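PDB 3GRH: putative acyl-CoA thioester hydrolase YbhC from Escherichia coli K-12, which is a putative thioesterase of the outer membrane, related to pectinesterases, that neither binds pectin nor shows pectinesterase activity. Local coordinates for residues 40-45 / 405-410; 380-385 / 399-404; 46-51 / 317-322. All blocks are in the same frame, centred on the assembly; numbering follows the deposited sequence.

Contact 1: 40-45 / 405-410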
loop_
_atom_site.group_PDB
_atom_site.type_symbol
_atom_site.label_atom_id
_atom_site.label_comp_id
_atom_site.label_asym_id
_atom_site.label_seq_id
_atom_site.Cartn_x
_atom_site.Cartn_y
_atom_site.Cartn_z
ATOM N N LEU A 40 -21.786 6.135 3.449
ATOM C CA LEU A 40 -22.554 4.907 3.220
ATOM C C LEU A 40 -23.584 4.651 4.288
ATOM O O LEU A 40 -23.441 5.013 5.454
ATOM C CB LEU A 40 -21.609 3.687 3.228
ATOM C CG LEU A 40 -20.540 3.612 2.180
ATOM C CD1 LEU A 40 -19.639 2.379 2.354
ATOM C CD2 LEU A 40 -21.200 3.700 0.802
ATOM N N SER A 41 -24.721 4.101 3.854
ATOM C CA SER A 41 -25.689 3.542 4.773
ATOM C C SER A 41 -25.217 2.231 5.334
ATOM O O SER A 41 -24.337 1.614 4.812
ATOM C CB SER A 41 -27.048 3.286 4.102
ATOM O OG SER A 41 -27.008 2.186 3.193
ATOM N N ALA A 42 -25.826 1.783 6.417
ATOM C CA ALA A 42 -25.467 0.480 6.987
ATOM C C ALA A 42 -25.605 -0.655 6.009
ATOM O O ALA A 42 -24.716 -1.554 5.932
ATOM C CB ALA A 42 -26.313 0.190 8.230
ATOM N N LYS A 43 -26.671 -0.600 5.223
ATOM C CA LYS A 43 -26.912 -1.622 4.222
ATOM C C LYS A 43 -25.853 -1.620 3.167
ATOM O O LYS A 43 -25.359 -2.677 2.756
ATOM C CB LYS A 43 -28.319 -1.485 3.626
ATOM C CG LYS A 43 -28.630 -2.639 2.618
ATOM C CD LYS A 43 -28.630 -4.008 3.303
ATOM C CE LYS A 43 -29.455 -5.069 2.522
ATOM N NZ LYS A 43 -29.127 -5.041 1.046
ATOM N N GLU A 44 -25.521 -0.439 2.688
ATOM C CA GLU A 44 -24.428 -0.378 1.716
ATOM C C GLU A 44 -23.140 -0.876 2.334
ATOM O O GLU A 44 -22.328 -1.498 1.631
ATOM C CB GLU A 44 -24.243 1.053 1.253
ATOM C CG GLU A 44 -25.336 1.521 0.289
ATOM C CD GLU A 44 -25.426 3.053 0.084
ATOM O OE1 GLU A 44 -25.104 3.839 0.979
ATOM O OE2 GLU A 44 -25.896 3.487 -0.991
ATOM N N ALA A 45 -22.867 -0.551 3.596
ATOM C CA ALA A 45 -21.539 -0.843 4.140
ATOM C C ALA A 45 -21.358 -2.326 4.350
ATOM O O ALA A 45 -20.229 -2.787 4.507
ATOM C CB ALA A 45 -21.318 -0.126 5.500
ATOM N N TRP A 405 -15.598 6.523 -0.312
ATOM C CA TRP A 405 -16.667 6.485 0.676
ATOM C C TRP A 405 -16.215 6.364 2.124
ATOM O O TRP A 405 -15.114 5.888 2.362
ATOM C CB TRP A 405 -17.536 5.252 0.465
ATOM C CG TRP A 405 -17.903 4.916 -0.949
ATOM C CD1 TRP A 405 -17.268 4.059 -1.711
ATOM C CD2 TRP A 405 -18.985 5.455 -1.751
ATOM N NE1 TRP A 405 -17.897 3.954 -2.957
ATOM C CE2 TRP A 405 -18.911 4.849 -3.017
ATOM C CE3 TRP A 405 -19.975 6.401 -1.536
ATOM C CZ2 TRP A 405 -19.827 5.128 -4.036
ATOM C CZ3 TRP A 405 -20.875 6.680 -2.553
ATOM C CH2 TRP A 405 -20.825 6.058 -3.755
ATOM N N GLU A 406 -17.068 6.851 3.046
ATOM C CA GLU A 406 -16.819 6.733 4.456
ATOM C C GLU A 406 -17.996 6.117 5.120
ATOM O O GLU A 406 -19.106 6.213 4.643
ATOM C CB GLU A 406 -16.590 8.065 5.064
ATOM C CG GLU A 406 -15.251 8.674 4.681
ATOM C CD GLU A 406 -15.090 9.953 5.327
ATOM O OE1 GLU A 406 -14.758 10.072 6.579
ATOM O OE2 GLU A 406 -15.454 10.883 4.605
ATOM N N TYR A 407 -17.754 5.440 6.211
ATOM C CA TYR A 407 -18.796 4.889 7.091
ATOM C C TYR A 407 -18.377 4.834 8.558
ATOM O O TYR A 407 -17.313 4.305 8.880
ATOM C CB TYR A 407 -19.152 3.481 6.648
ATOM C CG TYR A 407 -20.191 2.794 7.486
ATOM C CD1 TYR A 407 -21.490 3.213 7.477
ATOM C CD2 TYR A 407 -19.855 1.683 8.269
ATOM C CE1 TYR A 407 -22.445 2.577 8.209
ATOM C CE2 TYR A 407 -20.799 1.081 9.046
ATOM C CZ TYR A 407 -22.097 1.511 8.969
ATOM O OH TYR A 407 -23.040 0.872 9.744
ATOM N N ASN A 408 -19.158 5.489 9.430
ATOM C CA ASN A 408 -18.939 5.328 10.889
ATOM C C ASN A 408 -17.540 5.755 11.392
ATOM O O ASN A 408 -16.953 5.135 12.278
ATOM C CB ASN A 408 -19.209 3.881 11.280
ATOM C CG ASN A 408 -19.494 3.747 12.742
ATOM O OD1 ASN A 408 -20.175 4.592 13.334
ATOM N ND2 ASN A 408 -18.958 2.697 13.374
ATOM N N ASN A 409 -17.048 6.862 10.860
ATOM C CA ASN A 409 -15.757 7.382 11.331
ATOM C C ASN A 409 -15.980 8.365 12.451
ATOM O O ASN A 409 -17.086 8.903 12.619
ATOM C CB ASN A 409 -14.953 7.975 10.210
ATOM C CG ASN A 409 -14.636 6.978 9.108
ATOM O OD1 ASN A 409 -14.705 7.303 7.893
ATOM N ND2 ASN A 409 -14.188 5.831 9.476
ATOM N N ARG A 410 -14.912 8.616 13.191
ATOM C CA ARG A 410 -14.933 9.477 14.366
ATOM C C ARG A 410 -13.701 10.358 14.362
ATOM O O ARG A 410 -12.861 10.276 13.488
ATOM C CB ARG A 410 -14.985 8.638 15.614
ATOM C CG ARG A 410 -13.786 7.809 15.874
ATOM C CD ARG A 410 -14.047 6.786 16.959
ATOM N NE ARG A 410 -12.822 6.110 17.354
ATOM C CZ ARG A 410 -12.349 5.061 16.696
ATOM N NH1 ARG A 410 -13.037 4.535 15.710
ATOM N NH2 ARG A 410 -11.202 4.528 17.047
#
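A45 sets its methyl squarely on the ring of Y407. A45 CB lies 3.6 Å from the Y407 ring centroid, only 8° off the ring normal, a clear CH-pi contact. N408, next in the chain, places its CB over the other face, nearer the rim, so the ring is held between the two. L40 O sits at the ring edge, 3.3 Å from Y407 CD1. Farther out, A42 CB packs against the hydroxyl, with 3.7 Å to Y407 OH. The Y407 ring reaches the short helix 42-45 because CG is anti to the backbone N (chi1 179°).

L40 packs between Y407 and W405. Its side chain crosses that of W405 at about a right angle, and L40 CD2 comes within 3.8 Å of W405 CE3. The backbone fixes this position. L40 N donates to E406 O at 2.9 Å, and the bond is nearly straight (167°). E406 is also bonded through its backbone to P38, which as a proline can only accept. The two bonds are consistent with a short parallel pairing.

The helix starts with a capping box. E44 N gives a bond of 3.1 Å to S41 OG. In return S41 N donates to E44 OE1 at 2.9 Å, using the anti lone pair of the carboxylate. OE1 also forms a salt bridge with R394. The carboxylate of E406 forms a salt bridge with R37 and a hydrogen bond with Q29.

In the right-handed parallel beta-helix of this family, strand 403-407 is the last rung of its face. The residues just after strand 37-38 run along its outer edge, helix 42-45 lies against Y407, and strand 351-355 pairs with it on the inner side.

Contact 2: 380-385 / 399-404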
loop_
_atom_site.group_PDB
_atom_site.type_symbol
_atom_site.label_atom_id
_atom_site.label_comp_id
_atom_site.label_asym_id
_atom_site.label_seq_id
_atom_site.Cartn_x
_atom_site.Cartn_y
_atom_site.Cartn_z
ATOM N N ALA A 380 -16.435 13.927 -7.730
ATOM C CA ALA A 380 -17.912 13.916 -7.775
ATOM C C ALA A 380 -18.445 12.827 -6.924
ATOM O O ALA A 380 -18.304 11.663 -7.237
ATOM C CB ALA A 380 -18.380 13.678 -9.239
ATOM N N GLY A 381 -19.032 13.185 -5.803
ATOM C CA GLY A 381 -19.540 12.233 -4.880
ATOM C C GLY A 381 -21.002 12.001 -5.168
ATOM O O GLY A 381 -21.747 12.941 -5.450
ATOM N N ASN A 382 -21.421 10.745 -5.093
ATOM C CA ASN A 382 -22.811 10.381 -5.384
ATOM C C ASN A 382 -23.640 10.283 -4.129
ATOM O O ASN A 382 -23.379 9.478 -3.262
ATOM C CB ASN A 382 -22.863 9.026 -6.049
ATOM C CG ASN A 382 -24.217 8.664 -6.562
ATOM O OD1 ASN A 382 -25.254 9.401 -6.396
ATOM N ND2 ASN A 382 -24.252 7.546 -7.232
ATOM N N THR A 383 -24.598 11.176 -3.980
ATOM C CA THR A 383 -25.456 11.153 -2.805
ATOM C C THR A 383 -26.761 10.424 -3.070
ATOM O O THR A 383 -27.582 10.228 -2.182
ATOM C CB THR A 383 -25.736 12.520 -2.249
ATOM O OG1 THR A 383 -26.391 13.300 -3.247
ATOM C CG2 THR A 383 -24.480 13.153 -1.785
ATOM N N GLY A 384 -26.933 9.976 -4.289
ATOM C CA GLY A 384 -28.049 9.086 -4.649
ATOM C C GLY A 384 -29.436 9.694 -4.568
ATOM O O GLY A 384 -29.615 10.914 -4.605
ATOM N N SER A 385 -30.425 8.823 -4.432
ATOM C CA SER A 385 -31.795 9.274 -4.227
ATOM C C SER A 385 -32.439 8.386 -3.215
ATOM O O SER A 385 -31.829 7.467 -2.725
ATOM C CB SER A 385 -32.646 9.312 -5.521
ATOM O OG SER A 385 -32.432 8.154 -6.332
ATOM N N THR A 399 -19.894 4.889 -13.029
ATOM C CA THR A 399 -18.690 5.474 -13.508
ATOM C C THR A 399 -18.793 6.974 -13.644
ATOM O O THR A 399 -17.793 7.632 -13.928
ATOM C CB THR A 399 -18.207 4.876 -14.815
ATOM O OG1 THR A 399 -19.237 4.986 -15.781
ATOM C CG2 THR A 399 -17.798 3.431 -14.640
ATOM N N ASN A 400 -19.988 7.525 -13.504
ATOM C CA ASN A 400 -20.218 8.960 -13.544
ATOM C C ASN A 400 -19.827 9.694 -12.275
ATOM O O ASN A 400 -19.780 10.945 -12.235
ATOM C CB ASN A 400 -21.651 9.317 -13.893
ATOM C CG ASN A 400 -22.088 8.772 -15.232
ATOM O OD1 ASN A 400 -23.136 8.044 -15.320
ATOM N ND2 ASN A 400 -21.311 9.030 -16.226
ATOM N N TYR A 401 -19.536 8.909 -11.244
ATOM C CA TYR A 401 -19.118 9.440 -9.970
ATOM C C TYR A 401 -17.880 8.732 -9.463
ATOM O O TYR A 401 -17.547 7.624 -9.896
ATOM C CB TYR A 401 -20.250 9.249 -8.950
ATOM C CG TYR A 401 -21.463 10.004 -9.354
ATOM C CD1 TYR A 401 -21.620 11.340 -9.013
ATOM C CD2 TYR A 401 -22.461 9.372 -9.992
ATOM C CE1 TYR A 401 -22.716 12.021 -9.325
ATOM C CE2 TYR A 401 -23.585 10.074 -10.376
ATOM C CZ TYR A 401 -23.698 11.385 -10.045
ATOM O OH TYR A 401 -24.821 12.099 -10.421
ATOM N N ASN A 402 -17.253 9.309 -8.435
ATOM C CA ASN A 402 -16.153 8.631 -7.796
ATOM C C ASN A 402 -16.681 7.541 -6.863
ATOM O O ASN A 402 -17.859 7.457 -6.601
ATOM C CB ASN A 402 -15.312 9.673 -7.063
ATOM C CG ASN A 402 -14.389 10.424 -7.971
ATOM O OD1 ASN A 402 -13.278 9.950 -8.363
ATOM N ND2 ASN A 402 -14.817 11.586 -8.383
ATOM N N ARG A 403 -15.782 6.723 -6.379
ATOM C CA ARG A 403 -16.050 5.567 -5.539
ATOM C C ARG A 403 -15.200 5.616 -4.286
ATOM O O ARG A 403 -14.640 4.635 -3.831
ATOM C CB ARG A 403 -15.739 4.294 -6.332
ATOM C CG ARG A 403 -16.567 4.106 -7.532
ATOM C CD ARG A 403 -16.568 2.676 -8.021
ATOM N NE ARG A 403 -15.233 2.294 -8.512
ATOM C CZ ARG A 403 -14.881 1.091 -8.890
ATOM N NH1 ARG A 403 -15.746 0.136 -8.757
ATOM N NH2 ARG A 403 -13.675 0.860 -9.358
ATOM N N MET A 404 -15.223 6.780 -3.657
ATOM C CA MET A 404 -14.530 7.057 -2.397
ATOM C C MET A 404 -15.574 7.385 -1.317
ATOM O O MET A 404 -16.343 8.358 -1.398
ATOM C CB MET A 404 -13.475 8.156 -2.704
ATOM C CG MET A 404 -12.687 7.683 -3.835
ATOM S SD MET A 404 -12.023 8.859 -4.849
ATOM C CE MET A 404 -10.547 8.708 -4.006
HETATM O O HOH W 1 -19.434 8.744 -4.849
#
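N382 does two jobs with one amide: it stacks on the ring of Y401, and its OD1 closes an Asx turn. The amide and ring planes are only 19° apart. In the turn, N382 OD1 accepts from G384 N at 2.8 Å, with the donor 43° out of the carbonyl plane. One asparagine thus shapes its own loop and flattens against the C-terminal turn of the beta-helix.

N382 CG is anti to the backbone N (chi1 -172°), which carries the amide out along the ring. N382 CB makes a CH-pi contact over one face, 4.0 Å from the Y401 ring centroid. N382 ND2 is farther along, 3.8 Å from Y401 CD2. A380 takes a different side of the tyrosine. A380 O is in the ring plane at the edge, 3.8 Å from Y401 CD1, and the A380 methyl packs near the same carbon.

The backbones are tied where A380 passes the tyrosine. N402 N donates to A380 O at 2.8 Å. N382 O is taken by R394, and Y401 O by the side chain of N349, so both partners are also held from outside. The contact joins the loop after strand 369-373 to the chain leading into strand 403-407.

One water finishes the link: it accepts from N382 N at 2.8 Å and donates to N402 O at 2.7 Å.

Contact 3: 46-51 / 317-322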
loop_
_atom_site.group_PDB
_atom_site.type_symbol
_atom_site.label_atom_id
_atom_site.label_comp_id
_atom_site.label_asym_id
_atom_site.label_seq_id
_atom_site.Cartn_x
_atom_site.Cartn_y
_atom_site.Cartn_z
ATOM N N GLN A 46 -22.420 -3.119 4.358
ATOM C CA GLN A 46 -22.251 -4.568 4.506
ATOM C C GLN A 46 -21.463 -5.207 3.348
ATOM O O GLN A 46 -20.885 -6.290 3.502
ATOM C CB GLN A 46 -23.607 -5.257 4.588
ATOM C CG GLN A 46 -24.478 -4.826 5.689
ATOM C CD GLN A 46 -25.796 -5.563 5.654
ATOM O OE1 GLN A 46 -26.850 -5.001 5.945
ATOM N NE2 GLN A 46 -25.742 -6.834 5.256
ATOM N N ASN A 47 -21.454 -4.572 2.213
ATOM C CA ASN A 47 -20.681 -5.080 1.054
ATOM C C ASN A 47 -19.212 -4.729 1.140
ATOM O O ASN A 47 -18.481 -5.102 0.218
ATOM C CB ASN A 47 -21.197 -4.511 -0.239
ATOM C CG ASN A 47 -22.395 -5.268 -0.781
ATOM O OD1 ASN A 47 -22.746 -6.372 -0.308
ATOM N ND2 ASN A 47 -23.043 -4.678 -1.775
ATOM N N PHE A 48 -18.789 -3.979 2.151
ATOM C CA PHE A 48 -17.435 -3.428 2.236
ATOM C C PHE A 48 -16.689 -3.831 3.461
ATOM O O PHE A 48 -16.318 -3.059 4.316
ATOM C CB PHE A 48 -17.454 -1.878 2.067
ATOM C CG PHE A 48 -17.956 -1.430 0.770
ATOM C CD1 PHE A 48 -17.280 -1.721 -0.405
ATOM C CD2 PHE A 48 -19.129 -0.738 0.695
ATOM C CE1 PHE A 48 -17.790 -1.333 -1.617
ATOM C CE2 PHE A 48 -19.641 -0.344 -0.495
ATOM C CZ PHE A 48 -18.971 -0.646 -1.666
ATOM N N ASP A 49 -16.529 -5.120 3.567
ATOM C CA ASP A 49 -15.710 -5.727 4.608
ATOM C C ASP A 49 -14.692 -6.647 4.073
ATOM O O ASP A 49 -14.643 -6.943 2.887
ATOM C CB ASP A 49 -16.673 -6.387 5.583
ATOM C CG ASP A 49 -17.409 -7.547 4.989
ATOM O OD1 ASP A 49 -17.319 -7.767 3.770
ATOM O OD2 ASP A 49 -18.065 -8.305 5.796
ATOM N N ALA A 50 -13.773 -7.134 4.918
ATOM C CA ALA A 50 -12.649 -7.809 4.415
ATOM C C ALA A 50 -13.027 -9.009 3.610
ATOM O O ALA A 50 -12.441 -9.249 2.601
ATOM C CB ALA A 50 -11.701 -8.184 5.617
ATOM N N GLN A 51 -14.092 -9.747 3.984
ATOM C CA GLN A 51 -14.488 -10.919 3.242
ATOM C C GLN A 51 -14.927 -10.648 1.801
ATOM O O GLN A 51 -14.852 -11.518 0.915
ATOM C CB GLN A 51 -15.526 -11.725 4.004
ATOM C CG GLN A 51 -16.861 -11.112 4.159
ATOM C CD GLN A 51 -17.806 -11.909 5.073
ATOM O OE1 GLN A 51 -18.338 -11.370 6.052
ATOM N NE2 GLN A 51 -18.023 -13.182 4.744
ATOM N N ILE A 317 -14.119 -3.496 -11.606
ATOM C CA ILE A 317 -13.707 -4.204 -10.359
ATOM C C ILE A 317 -14.281 -3.444 -9.195
ATOM O O ILE A 317 -14.219 -2.209 -9.132
ATOM C CB ILE A 317 -12.169 -4.327 -10.245
ATOM C CG1 ILE A 317 -11.679 -5.208 -11.393
ATOM C CG2 ILE A 317 -11.705 -4.728 -8.852
ATOM C CD1 ILE A 317 -12.134 -6.673 -11.315
ATOM N N TYR A 318 -14.894 -4.161 -8.255
ATOM C CA TYR A 318 -15.650 -3.474 -7.228
ATOM C C TYR A 318 -14.863 -3.109 -5.994
ATOM O O TYR A 318 -15.283 -2.285 -5.199
ATOM C CB TYR A 318 -16.854 -4.323 -6.827
ATOM C CG TYR A 318 -17.925 -4.464 -7.877
ATOM C CD1 TYR A 318 -17.871 -3.776 -9.061
ATOM C CD2 TYR A 318 -18.989 -5.291 -7.648
ATOM C CE1 TYR A 318 -18.870 -3.935 -10.065
ATOM C CE2 TYR A 318 -20.000 -5.457 -8.607
ATOM C CZ TYR A 318 -19.943 -4.776 -9.793
ATOM O OH TYR A 318 -20.966 -4.968 -10.743
ATOM N N TYR A 319 -13.684 -3.699 -5.835
ATOM C CA TYR A 319 -12.954 -3.607 -4.573
ATOM C C TYR A 319 -11.602 -3.131 -4.807
ATOM O O TYR A 319 -10.829 -3.761 -5.558
ATOM C CB TYR A 319 -12.943 -4.957 -3.817
ATOM C CG TYR A 319 -14.302 -5.386 -3.467
ATOM C CD1 TYR A 319 -14.958 -4.728 -2.489
ATOM C CD2 TYR A 319 -15.018 -6.315 -4.185
ATOM C CE1 TYR A 319 -16.227 -5.002 -2.173
ATOM C CE2 TYR A 319 -16.367 -6.567 -3.869
ATOM C CZ TYR A 319 -16.946 -5.888 -2.849
ATOM O OH TYR A 319 -18.253 -6.101 -2.440
ATOM N N GLY A 320 -11.305 -1.950 -4.183
ATOM C CA GLY A 320 -10.029 -1.352 -4.115
ATOM C C GLY A 320 -9.409 -1.407 -2.731
ATOM O O GLY A 320 -9.027 -2.468 -2.314
ATOM N N PHE A 321 -9.480 -0.300 -2.025
ATOM C CA PHE A 321 -8.891 -0.168 -0.705
ATOM C C PHE A 321 -9.889 -0.152 0.385
ATOM O O PHE A 321 -10.913 0.529 0.236
ATOM C CB PHE A 321 -8.011 1.069 -0.596
ATOM C CG PHE A 321 -6.859 1.153 -1.563
ATOM C CD1 PHE A 321 -6.321 0.080 -2.188
ATOM C CD2 PHE A 321 -6.249 2.341 -1.719
ATOM C CE1 PHE A 321 -5.232 0.208 -3.119
ATOM C CE2 PHE A 321 -5.208 2.490 -2.666
ATOM C CZ PHE A 321 -4.691 1.448 -3.322
ATOM N N LEU A 322 -9.635 -0.828 1.524
ATOM C CA LEU A 322 -10.531 -0.713 2.672
ATOM C C LEU A 322 -9.667 -0.364 3.843
ATOM O O LEU A 322 -8.688 -1.064 4.051
ATOM C CB LEU A 322 -11.186 -2.050 3.013
ATOM C CG LEU A 322 -12.027 -2.117 4.236
ATOM C CD1 LEU A 322 -13.204 -1.128 4.038
ATOM C CD2 LEU A 322 -12.527 -3.583 4.418
#
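The F48 and Y319 rings are steeply inclined to each other and meet at an angle, not face to face. They touch carbon to carbon, F48 CD1 to Y319 CE1 at 3.9 Å. N47 O lies at the edge of the Y319 ring, near its plane, 3.3 Å from Y319 CE1. Y318 O is at the edge of the F48 ring, more loosely, 4.5 Å from F48 CE1. Y53 makes an edge-to-face contact with Y319. L40 and L396 also touch F48.

The phenol end of Y319 carries the polar link. Y319 OH is 2.8 Å from N47 O and probably donates to it, although another acceptor is near.

L322 meets the other end of the segment. Its CG is anti to the backbone N (chi1 174°), which directs both methyls at the chain of 46-51. L322 CD1 rests 3.7 Å from F48 O, and L322 CD2 is 3.8 Å from A50 N. These methyls pack against the start of helix 50-53. There D49 is the N-cap residue, and its side chain caps a backbone N of the helix. Separately, D49 OD1 is hydrogen-bonded to H52 ND1.

The contact lays the N-terminal chain over strand 321-324 of the beta-helix. The Y319 hydroxyl probably serves N47 O. F48 is buried, and its carbonyl O accepts from R355 NH1. That bond probably offsets the cost of placing F48 O beside the L322 methyl.

The three contacts lie at the C-terminal end of the beta-helix, on one side of the chain centre. Contacts 1 and 2 share strand 403-407, their centres about 14 Å apart, and W405 CZ3 packs 3.8 Å from N382 O. Contact 3 is about 12 Å from contact 1, centre to centre, and L40 CD1 meets F48 CD2 at 3.6 Å. A probable hydrogen bond of 2.8 Å from R403 NH1 to I317 O joins contacts 2 and 3. Contact 2 is closest to the inferred active site. The N402 side chain is about 7 Å from that of R340, a substrate-binding residue by similarity, and about 12 Å from that of D280, the predicted nucleophile.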